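Local coordinates for diaminopimelate decarboxylase (Helicobacter pylori, PDB 2QGH), which catalyses the decarboxylation of meso-diaminopimelate to L-lysine with pyridoxal-5'-phosphate as cofactor, the final step of bacterial lysine biosynthesis, at residues N314-L317 against R318-L321; A162-H165 against P166-T170; A46-N49 against Y50-A53. One frame throughout, in Å; residues are numbered along the deposited sequence.

Contact 1 (N314-L317 against R318-L321); sequences NDFL and RPSL. With LYS (lysine), chain C.
Leu317 and Leu321 are joined through the backbone where a loop turns into helix 318-322. Leu317 O accepts Leu321 N at 3.0 Å, with a nearly straight N-H...O angle of 169°. This i to i+4 bond starts the helix. Ser320 OG comes within 3.1 Å of the same carbonyl oxygen, Leu317 O. Water 1 lies between Phe316 O, to which it donates, and Ser320 OG. The Leu317 and Leu321 side chains also meet, crossing obliquely, with Leu317 CD2 3.9 Å from Leu321 CD1. Leu317 also packs on Leu317 of the second subunit.

The Phe316 ring swings over the start of the helix because its CG is anti to the backbone N (chi1 -176°). The backbone N of Arg318 lies over one face of this ring. Pro319 crosses the ring at about a right angle, and its CD approaches Phe316 CE2 to 3.3 Å. Arg318 CG lies 3.6 Å from Phe316 CE1.

The Arg318 chain bends at chi2 and again at chi3, which leads it to the bound lysine. Arg318 NE donates to the lysine O at 2.8 Å. Arg318 NH2 makes a weak, more bent bond to the lysine OXT at 2.7 Å. The third nitrogen, NH1, bonds to His326 NE2, so the buried guanidinium is tied to protein and ligand at once. His326 also meets the Phe316 ring edge-to-face. Arg282 and Tyr322 of the same chain and Glu350 of the second subunit also hydrogen-bond the lysine. The arrangement is a bidentate arginine-carboxylate interaction, one of its two bonds weak, in the lysine site where a helix begins.

Contact 2 (A162-H165 against P166-T170); sequences AKTH and PYIST. With LYS (lysine), chain C.
Ile168 lies between Thr164 and the bound lysine. Its CG2 touches the lysine CA at 3.5 Å. Its other branch runs back to Thr164, where CD1 of Ile168 meets Thr164 OG1 at 3.4 Å. That hydroxyl is hydrogen-bonded to Ser208 O, and the Ile168 backbone also pairs with Ser208.

The turn behind Ile168 is set by His165. Its carbonyl O accepts Ile168 N at 3.0 Å. Its ring bonds too: Tyr167 N donates to His165 ND1 at 2.9 Å, with an N-H...N angle of 160° and the donor in the ring plane. This bond helps to fix the rotation of the imidazole. The Tyr167 side chain runs alongside it, the two rings inclined at 53°. Tyr167 OH hydrogen-bonds Ser320 O of the second subunit.

Farther out, Thr164 CG2 presses on Ser169 CB at 3.4 Å, a tight fit. Water 2 accepts from Ala162 N and, at 3.1 Å, from Ser169 OG, closing the far end of the turn. This is a short 3-10 turn in the loop after barrel strand 150-155, a loop that places the apolar Ile168 in the lysine pocket.

Contact 3 (A46-N49 against Y50-A53); sequences AFLN and YKEA
Asn49, Tyr50 and Lys51 are the residues most covered in this contact, within helix 40-52. Asn49 acts through its backbone: its O accepts Ala53 N at 3.0 Å. Ala53 CB also lies close to this oxygen.

Tyr50 turns its ring back toward the preceding turn. Ala46 O lies at the ring edge, in its plane, 3.5 Å from Tyr50 CD2. With chi1 at -93°, off a staggered value, CD2 lies by Ala46 O. The ring packs on Ile61 of strand 59-64, on Leu258 and on Pro280, and its OH bonds to Ser283 OG. Pro280 lines the cofactor pocket, and the Tyr50 side chain is about 6 Å from pyridoxal-5'-phosphate.

Lys51 N donates to Phe47 O at 3.0 Å. The same oxygen takes a second, weak bond from Tyr50 N at 3.1 Å. The lysine side chain runs beside Leu48, and its CE meets Leu48 CD1 at 4.0 Å. Glu52 N bonds to Leu48 O at 3.1 Å, and Glu52 CG folds over that carbonyl.

The polar links between the two segments are thus carried by main-chain bonds. Side chains add few contacts: Tyr50 CD2 beside a carbonyl oxygen and the Leu48 and Lys51 chains side by side. The helix has two characters: Phe47 and Tyr50 are buried against the barrel, whereas Lys51 and Glu52 remain exposed to solvent.

In the fold
Along the chain the order is contact 3, contact 2, contact 1. Contact 3 lies on helix 40-52, just before the first barrel strand, 59-64. Contact 2 lies in the loop after barrel strand 150-155. Contact 1 follows strand 306-309 of the separate mixed sheet. The centres of contacts 1 and 2 are about 17 Å apart, and the two touch through Tyr167 and Leu321. Both also reach the bound lysine and the second subunit. Contact 3 stands apart, its centre about 29 Å from that of contact 1 and 25 Å from that of contact 2. The lysine site is therefore built between barrel and sheet domain at the dimer interface, while contact 3 packs against the barrel near the cofactor.

Contact 1 (N314-L317 against R318-L321)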
ATOM      1  N   ASN A 314      -1.670  -3.085   6.087  1.00 16.67           N
ATOM      2  CA  ASN A 314      -2.469  -2.059   5.424  1.00 15.90           C
ATOM      3  C   ASN A 314      -2.283  -0.727   6.153  1.00 15.50           C
ATOM      4  O   ASN A 314      -2.331   0.334   5.535  1.00 17.52           O
ATOM      5  CB  ASN A 314      -3.960  -2.427   5.403  1.00 16.10           C
ATOM      6  CG  ASN A 314      -4.605  -2.332   6.766  1.00 17.43           C
ATOM      7  OD1 ASN A 314      -4.329  -3.137   7.650  1.00 20.42           O
ATOM      8  ND2 ASN A 314      -5.464  -1.340   6.948  1.00 15.97           N
ATOM      9  N   ASP A 315      -2.059  -0.787   7.462  1.00 14.95           N
ATOM     10  CA  ASP A 315      -1.866   0.423   8.267  1.00 16.33           C
ATOM     11  C   ASP A 315      -0.426   0.915   8.209  1.00 16.82           C
ATOM     12  O   ASP A 315      -0.163   2.113   8.249  1.00 17.58           O
ATOM     13  CB  ASP A 315      -2.190   0.171   9.743  1.00 13.92           C
ATOM     14  CG  ASP A 315      -3.555  -0.441   9.958  1.00 15.38           C
ATOM     15  OD1 ASP A 315      -4.565   0.167   9.545  1.00 11.34           O
ATOM     16  OD2 ASP A 315      -3.606  -1.534  10.562  1.00 17.06           O
ATOM     17  N   PHE A 316       0.509  -0.022   8.135  1.00 18.00           N
ATOM     18  CA  PHE A 316       1.923   0.322   8.115  1.00 18.65           C
ATOM     19  C   PHE A 316       2.610  -0.570   7.104  1.00 17.81           C
ATOM     20  O   PHE A 316       2.868  -1.745   7.361  1.00 16.77           O
ATOM     21  CB  PHE A 316       2.513   0.122   9.516  1.00 19.51           C
ATOM     22  CG  PHE A 316       3.942   0.541   9.641  1.00 22.56           C
ATOM     23  CD1 PHE A 316       4.338   1.829   9.277  1.00 23.93           C
ATOM     24  CD2 PHE A 316       4.900  -0.350  10.118  1.00 22.44           C
ATOM     25  CE1 PHE A 316       5.673   2.224   9.385  1.00 24.85           C
ATOM     26  CE2 PHE A 316       6.241   0.034  10.230  1.00 25.28           C
ATOM     27  CZ  PHE A 316       6.628   1.323   9.862  1.00 25.39           C
ATOM     28  N   LEU A 317       2.923   0.022   5.957  1.00 17.80           N
ATOM     29  CA  LEU A 317       3.526  -0.672   4.829  1.00 16.78           C
ATOM     30  C   LEU A 317       5.052  -0.809   4.777  1.00 17.92           C
ATOM     31  O   LEU A 317       5.571  -1.668   4.055  1.00 15.61           O
ATOM     32  CB  LEU A 317       3.044   0.019   3.549  1.00 18.12           C
ATOM     33  CG  LEU A 317       3.187  -0.677   2.195  1.00 21.40           C
ATOM     34  CD1 LEU A 317       2.397  -1.995   2.213  1.00 21.41           C
ATOM     35  CD2 LEU A 317       2.681   0.247   1.095  1.00 18.15           C
ATOM     36  N   ARG A 318       5.773   0.007   5.542  1.00 18.37           N
ATOM     37  CA  ARG A 318       7.234  -0.008   5.479  1.00 19.24           C
ATOM     38  C   ARG A 318       7.958  -1.357   5.591  1.00 21.00           C
ATOM     39  O   ARG A 318       8.812  -1.674   4.758  1.00 19.75           O
ATOM     40  CB  ARG A 318       7.823   0.991   6.493  1.00 19.00           C
ATOM     41  CG  ARG A 318       7.393   2.441   6.267  1.00 20.37           C
ATOM     42  CD  ARG A 318       8.496   3.440   6.627  1.00 21.33           C
ATOM     43  NE  ARG A 318       9.566   3.426   5.634  1.00 22.38           N
ATOM     44  CZ  ARG A 318      10.844   3.165   5.898  1.00 23.03           C
ATOM     45  NH1 ARG A 318      11.235   2.896   7.134  1.00 23.13           N
ATOM     46  NH2 ARG A 318      11.734   3.163   4.916  1.00 21.59           N
ATOM     47  N   PRO A 319       7.632  -2.173   6.607  1.00 22.05           N
ATOM     48  CA  PRO A 319       8.309  -3.468   6.745  1.00 21.42           C
ATOM     49  C   PRO A 319       8.262  -4.342   5.496  1.00 22.04           C
ATOM     50  O   PRO A 319       9.287  -4.854   5.049  1.00 22.94           O
ATOM     51  CB  PRO A 319       7.587  -4.111   7.927  1.00 19.86           C
ATOM     52  CG  PRO A 319       7.175  -2.940   8.739  1.00 21.55           C
ATOM     53  CD  PRO A 319       6.653  -1.986   7.690  1.00 20.80           C
ATOM     54  N   SER A 320       7.076  -4.515   4.925  1.00 22.74           N
ATOM     55  CA  SER A 320       6.939  -5.357   3.738  1.00 22.86           C
ATOM     56  C   SER A 320       7.505  -4.724   2.463  1.00 21.36           C
ATOM     57  O   SER A 320       8.175  -5.390   1.671  1.00 21.48           O
ATOM     58  CB  SER A 320       5.463  -5.731   3.538  1.00 24.26           C
ATOM     59  OG  SER A 320       4.617  -4.591   3.647  1.00 25.76           O
ATOM     60  N   LEU A 321       7.249  -3.435   2.270  1.00 20.68           N
ATOM     61  CA  LEU A 321       7.729  -2.730   1.083  1.00 19.50           C
ATOM     62  C   LEU A 321       9.237  -2.519   1.041  1.00 19.35           C
ATOM     63  O   LEU A 321       9.853  -2.633  -0.016  1.00 20.33           O
ATOM     64  CB  LEU A 321       7.058  -1.359   0.961  1.00 18.39           C
ATOM     65  CG  LEU A 321       6.294  -0.998  -0.317  1.00 18.38           C
ATOM     66  CD1 LEU A 321       6.225   0.515  -0.393  1.00 17.80           C
ATOM     67  CD2 LEU A 321       6.966  -1.549  -1.566  1.00 15.92           C
TER
HETATM   68  N   LYS C 407       8.092   5.865   1.031  1.00 19.82           N
HETATM   69  CA  LYS C 407       9.548   5.693   1.327  1.00 22.77           C
HETATM   70  C   LYS C 407       9.742   5.119   2.731  1.00 23.07           C
HETATM   71  O   LYS C 407       8.732   4.664   3.305  1.00 24.45           O
HETATM   72  CB  LYS C 407      10.272   7.045   1.195  1.00 20.42           C
HETATM   73  CG  LYS C 407      10.274   7.587  -0.227  1.00 18.80           C
HETATM   74  CD  LYS C 407      10.655   9.054  -0.294  1.00 18.36           C
HETATM   75  CE  LYS C 407      10.656   9.525  -1.747  1.00 19.60           C
HETATM   76  NZ  LYS C 407      10.850  11.003  -1.931  1.00 20.66           N
HETATM   77  OXT LYS C 407      10.885   5.126   3.239  1.00 22.80           O
HETATM   78  O   HOH W   1       4.362  -4.050   6.049  1.00 36.37           O

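Contact 2 (A162-H165 against P166-T170)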
ATOM      1  N   ALA A 162      23.161   7.212  -3.783  1.00 39.12           N
ATOM      2  CA  ALA A 162      22.909   7.720  -2.434  1.00 39.13           C
ATOM      3  C   ALA A 162      23.218   6.702  -1.331  1.00 39.34           C
ATOM      4  O   ALA A 162      23.235   7.043  -0.143  1.00 38.22           O
ATOM      5  CB  ALA A 162      21.462   8.184  -2.324  1.00 38.92           C
ATOM      6  N   LYS A 163      23.460   5.455  -1.726  1.00 38.46           N
ATOM      7  CA  LYS A 163      23.769   4.390  -0.780  1.00 39.03           C
ATOM      8  C   LYS A 163      22.629   4.137   0.207  1.00 38.95           C
ATOM      9  O   LYS A 163      22.807   4.244   1.423  1.00 38.79           O
ATOM     10  CB  LYS A 163      25.060   4.711  -0.008  1.00 39.27           C
ATOM     11  CG  LYS A 163      26.332   4.690  -0.858  1.00 41.27           C
ATOM     12  CD  LYS A 163      27.582   4.805   0.008  1.00 43.10           C
ATOM     13  CE  LYS A 163      27.650   3.662   1.019  1.00 47.23           C
ATOM     14  NZ  LYS A 163      28.884   3.687   1.857  1.00 49.52           N
ATOM     15  N   THR A 164      21.463   3.794  -0.330  1.00 37.60           N
ATOM     16  CA  THR A 164      20.290   3.516   0.485  1.00 37.59           C
ATOM     17  C   THR A 164      19.526   2.337  -0.125  1.00 37.36           C
ATOM     18  O   THR A 164      20.095   1.543  -0.877  1.00 36.36           O
ATOM     19  CB  THR A 164      19.379   4.765   0.555  1.00 38.12           C
ATOM     20  OG1 THR A 164      18.268   4.511   1.423  1.00 36.29           O
ATOM     21  CG2 THR A 164      18.874   5.132  -0.834  1.00 38.82           C
ATOM     22  N   HIS A 165      18.247   2.209   0.207  1.00 38.60           N
ATOM     23  CA  HIS A 165      17.433   1.127  -0.344  1.00 39.79           C
ATOM     24  C   HIS A 165      17.116   1.499  -1.798  1.00 40.01           C
ATOM     25  O   HIS A 165      16.789   2.648  -2.098  1.00 39.56           O
ATOM     26  CB  HIS A 165      16.137   0.964   0.469  1.00 39.22           C
ATOM     27  CG  HIS A 165      15.314  -0.226   0.073  1.00 39.29           C
ATOM     28  ND1 HIS A 165      14.746  -0.360  -1.178  1.00 39.42           N
ATOM     29  CD2 HIS A 165      14.966  -1.338   0.764  1.00 38.43           C
ATOM     30  CE1 HIS A 165      14.086  -1.502  -1.240  1.00 37.75           C
ATOM     31  NE2 HIS A 165      14.202  -2.115  -0.075  1.00 38.39           N
ATOM     32  N   PRO A 166      17.223   0.532  -2.721  1.00 40.26           N
ATOM     33  CA  PRO A 166      16.937   0.829  -4.129  1.00 39.71           C
ATOM     34  C   PRO A 166      15.603   1.540  -4.388  1.00 39.68           C
ATOM     35  O   PRO A 166      15.523   2.410  -5.258  1.00 39.29           O
ATOM     36  CB  PRO A 166      17.014  -0.550  -4.799  1.00 39.24           C
ATOM     37  CG  PRO A 166      16.694  -1.510  -3.673  1.00 38.90           C
ATOM     38  CD  PRO A 166      17.463  -0.911  -2.527  1.00 39.14           C
ATOM     39  N   TYR A 167      14.568   1.183  -3.629  1.00 38.66           N
ATOM     40  CA  TYR A 167      13.245   1.787  -3.809  1.00 37.61           C
ATOM     41  C   TYR A 167      13.153   3.273  -3.466  1.00 36.60           C
ATOM     42  O   TYR A 167      12.290   3.981  -3.986  1.00 36.72           O
ATOM     43  CB  TYR A 167      12.190   1.021  -3.004  1.00 37.44           C
ATOM     44  CG  TYR A 167      11.732  -0.277  -3.643  1.00 37.82           C
ATOM     45  CD1 TYR A 167      10.707  -1.029  -3.070  1.00 36.67           C
ATOM     46  CD2 TYR A 167      12.329  -0.760  -4.813  1.00 36.84           C
ATOM     47  CE1 TYR A 167      10.288  -2.230  -3.636  1.00 36.49           C
ATOM     48  CE2 TYR A 167      11.915  -1.966  -5.389  1.00 36.35           C
ATOM     49  CZ  TYR A 167      10.894  -2.694  -4.792  1.00 36.02           C
ATOM     50  OH  TYR A 167      10.483  -3.891  -5.334  1.00 36.77           O
ATOM     51  N   ILE A 168      14.029   3.739  -2.585  1.00 34.92           N
ATOM     52  CA  ILE A 168      14.035   5.139  -2.190  1.00 34.10           C
ATOM     53  C   ILE A 168      15.361   5.811  -2.559  1.00 33.14           C
ATOM     54  O   ILE A 168      15.724   6.845  -2.002  1.00 31.59           O
ATOM     55  CB  ILE A 168      13.793   5.291  -0.674  1.00 34.90           C
ATOM     56  CG1 ILE A 168      14.932   4.622   0.102  1.00 34.83           C
ATOM     57  CG2 ILE A 168      12.451   4.667  -0.296  1.00 33.65           C
ATOM     58  CD1 ILE A 168      14.890   4.870   1.591  1.00 34.98           C
ATOM     59  N   SER A 169      16.089   5.196  -3.485  1.00 32.65           N
ATOM     60  CA  SER A 169      17.351   5.746  -3.963  1.00 33.46           C
ATOM     61  C   SER A 169      16.955   6.359  -5.301  1.00 33.66           C
ATOM     62  O   SER A 169      16.434   5.664  -6.172  1.00 33.93           O
ATOM     63  CB  SER A 169      18.375   4.634  -4.166  1.00 34.02           C
ATOM     64  OG  SER A 169      19.666   5.174  -4.374  1.00 36.75           O
ATOM     65  N   THR A 170      17.197   7.654  -5.472  1.00 33.25           N
ATOM     66  CA  THR A 170      16.770   8.317  -6.698  1.00 33.68           C
ATOM     67  C   THR A 170      17.816   9.148  -7.442  1.00 35.31           C
ATOM     68  O   THR A 170      17.492   9.794  -8.443  1.00 35.34           O
ATOM     69  CB  THR A 170      15.544   9.226  -6.389  1.00 32.46           C
ATOM     70  OG1 THR A 170      15.916  10.228  -5.437  1.00 30.49           O
ATOM     71  CG2 THR A 170      14.409   8.410  -5.790  1.00 30.71           C
TER
HETATM   72  N   LYS C 407       8.092   5.865   1.031  1.00 19.82           N
HETATM   73  CA  LYS C 407       9.548   5.693   1.327  1.00 22.77           C
HETATM   74  C   LYS C 407       9.742   5.119   2.731  1.00 23.07           C
HETATM   75  O   LYS C 407       8.732   4.664   3.305  1.00 24.45           O
HETATM   76  CB  LYS C 407      10.272   7.045   1.195  1.00 20.42           C
HETATM   77  CG  LYS C 407      10.274   7.587  -0.227  1.00 18.80           C
HETATM   78  CD  LYS C 407      10.655   9.054  -0.294  1.00 18.36           C
HETATM   79  CE  LYS C 407      10.656   9.525  -1.747  1.00 19.60           C
HETATM   80  NZ  LYS C 407      10.850  11.003  -1.931  1.00 20.66           N
HETATM   81  OXT LYS C 407      10.885   5.126   3.239  1.00 22.80           O
HETATM   82  O   HOH W   2      21.154   7.505  -5.875  1.00 28.08           O

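Contact 3 (A46-N49 against Y50-A53)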
ATOM      1  N   ALA A  46      12.094  19.400  15.599  1.00 28.38           N
ATOM      2  CA  ALA A  46      12.828  18.897  14.441  1.00 26.38           C
ATOM      3  C   ALA A  46      12.822  19.942  13.333  1.00 26.64           C
ATOM      4  O   ALA A  46      13.803  20.104  12.607  1.00 26.18           O
ATOM      5  CB  ALA A  46      12.197  17.604  13.937  1.00 25.16           C
ATOM      6  N   PHE A  47      11.707  20.649  13.200  1.00 26.90           N
ATOM      7  CA  PHE A  47      11.605  21.679  12.179  1.00 27.08           C
ATOM      8  C   PHE A  47      12.488  22.862  12.554  1.00 27.13           C
ATOM      9  O   PHE A  47      13.210  23.396  11.716  1.00 27.47           O
ATOM     10  CB  PHE A  47      10.164  22.164  12.028  1.00 24.12           C
ATOM     11  CG  PHE A  47      10.026  23.306  11.073  1.00 23.47           C
ATOM     12  CD1 PHE A  47      10.156  23.100   9.705  1.00 21.17           C
ATOM     13  CD2 PHE A  47       9.832  24.603  11.546  1.00 23.83           C
ATOM     14  CE1 PHE A  47      10.101  24.168   8.816  1.00 23.99           C
ATOM     15  CE2 PHE A  47       9.775  25.682  10.667  1.00 24.99           C
ATOM     16  CZ  PHE A  47       9.910  25.466   9.297  1.00 24.69           C
ATOM     17  N   LEU A  48      12.413  23.267  13.817  1.00 27.24           N
ATOM     18  CA  LEU A  48      13.214  24.378  14.316  1.00 28.55           C
ATOM     19  C   LEU A  48      14.713  24.112  14.188  1.00 28.47           C
ATOM     20  O   LEU A  48      15.502  25.043  14.118  1.00 28.84           O
ATOM     21  CB  LEU A  48      12.857  24.663  15.775  1.00 28.46           C
ATOM     22  CG  LEU A  48      11.975  25.885  16.053  1.00 28.57           C
ATOM     23  CD1 LEU A  48      10.993  26.111  14.916  1.00 28.67           C
ATOM     24  CD2 LEU A  48      11.257  25.691  17.378  1.00 27.58           C
ATOM     25  N   ASN A  49      15.109  22.846  14.157  1.00 29.08           N
ATOM     26  CA  ASN A  49      16.524  22.524  14.018  1.00 31.06           C
ATOM     27  C   ASN A  49      17.001  22.790  12.586  1.00 32.62           C
ATOM     28  O   ASN A  49      18.127  23.232  12.377  1.00 33.77           O
ATOM     29  CB  ASN A  49      16.785  21.068  14.408  1.00 29.74           C
ATOM     30  CG  ASN A  49      16.526  20.813  15.882  1.00 31.44           C
ATOM     31  OD1 ASN A  49      16.760  21.684  16.722  1.00 30.76           O
ATOM     32  ND2 ASN A  49      16.054  19.613  16.205  1.00 30.17           N
ATOM     33  N   TYR A  50      16.143  22.520  11.604  1.00 32.65           N
ATOM     34  CA  TYR A  50      16.486  22.766  10.208  1.00 33.81           C
ATOM     35  C   TYR A  50      16.487  24.268   9.961  1.00 36.15           C
ATOM     36  O   TYR A  50      17.317  24.791   9.221  1.00 36.02           O
ATOM     37  CB  TYR A  50      15.464  22.107   9.278  1.00 29.66           C
ATOM     38  CG  TYR A  50      15.835  20.719   8.820  1.00 26.84           C
ATOM     39  CD1 TYR A  50      16.612  20.523   7.676  1.00 26.13           C
ATOM     40  CD2 TYR A  50      15.422  19.596   9.538  1.00 25.76           C
ATOM     41  CE1 TYR A  50      16.966  19.241   7.257  1.00 24.83           C
ATOM     42  CE2 TYR A  50      15.768  18.318   9.133  1.00 23.96           C
ATOM     43  CZ  TYR A  50      16.537  18.144   7.994  1.00 25.98           C
ATOM     44  OH  TYR A  50      16.854  16.869   7.589  1.00 27.25           O
ATOM     45  N   LYS A  51      15.547  24.957  10.597  1.00 38.88           N
ATOM     46  CA  LYS A  51      15.409  26.397  10.443  1.00 41.84           C
ATOM     47  C   LYS A  51      16.625  27.155  10.965  1.00 43.11           C
ATOM     48  O   LYS A  51      17.015  28.170  10.393  1.00 44.61           O
ATOM     49  CB  LYS A  51      14.149  26.876  11.169  1.00 42.83           C
ATOM     50  CG  LYS A  51      13.400  28.003  10.460  1.00 47.06           C
ATOM     51  CD  LYS A  51      13.328  29.271  11.307  1.00 48.93           C
ATOM     52  CE  LYS A  51      12.589  29.033  12.618  1.00 50.84           C
ATOM     53  NZ  LYS A  51      12.621  30.233  13.510  1.00 51.51           N
ATOM     54  N   GLU A  52      17.230  26.658  12.041  1.00 43.48           N
ATOM     55  CA  GLU A  52      18.389  27.320  12.630  1.00 44.06           C
ATOM     56  C   GLU A  52      19.722  26.819  12.073  1.00 44.25           C
ATOM     57  O   GLU A  52      20.733  27.518  12.142  1.00 44.24           O
ATOM     58  CB  GLU A  52      18.386  27.143  14.150  1.00 45.78           C
ATOM     59  CG  GLU A  52      18.725  25.731  14.608  1.00 47.86           C
ATOM     60  CD  GLU A  52      19.050  25.652  16.093  1.00 49.81           C
ATOM     61  OE1 GLU A  52      19.419  24.553  16.564  1.00 49.72           O
ATOM     62  OE2 GLU A  52      18.939  26.687  16.789  1.00 50.21           O
ATOM     63  N   ALA A  53      19.729  25.607  11.531  1.00 44.13           N
ATOM     64  CA  ALA A  53      20.947  25.038  10.969  1.00 43.51           C
ATOM     65  C   ALA A  53      21.478  25.920   9.841  1.00 43.86           C
ATOM     66  O   ALA A  53      22.597  25.738   9.366  1.00 44.23           O
ATOM     67  CB  ALA A  53      20.673  23.634  10.453  1.00 42.45           C
TER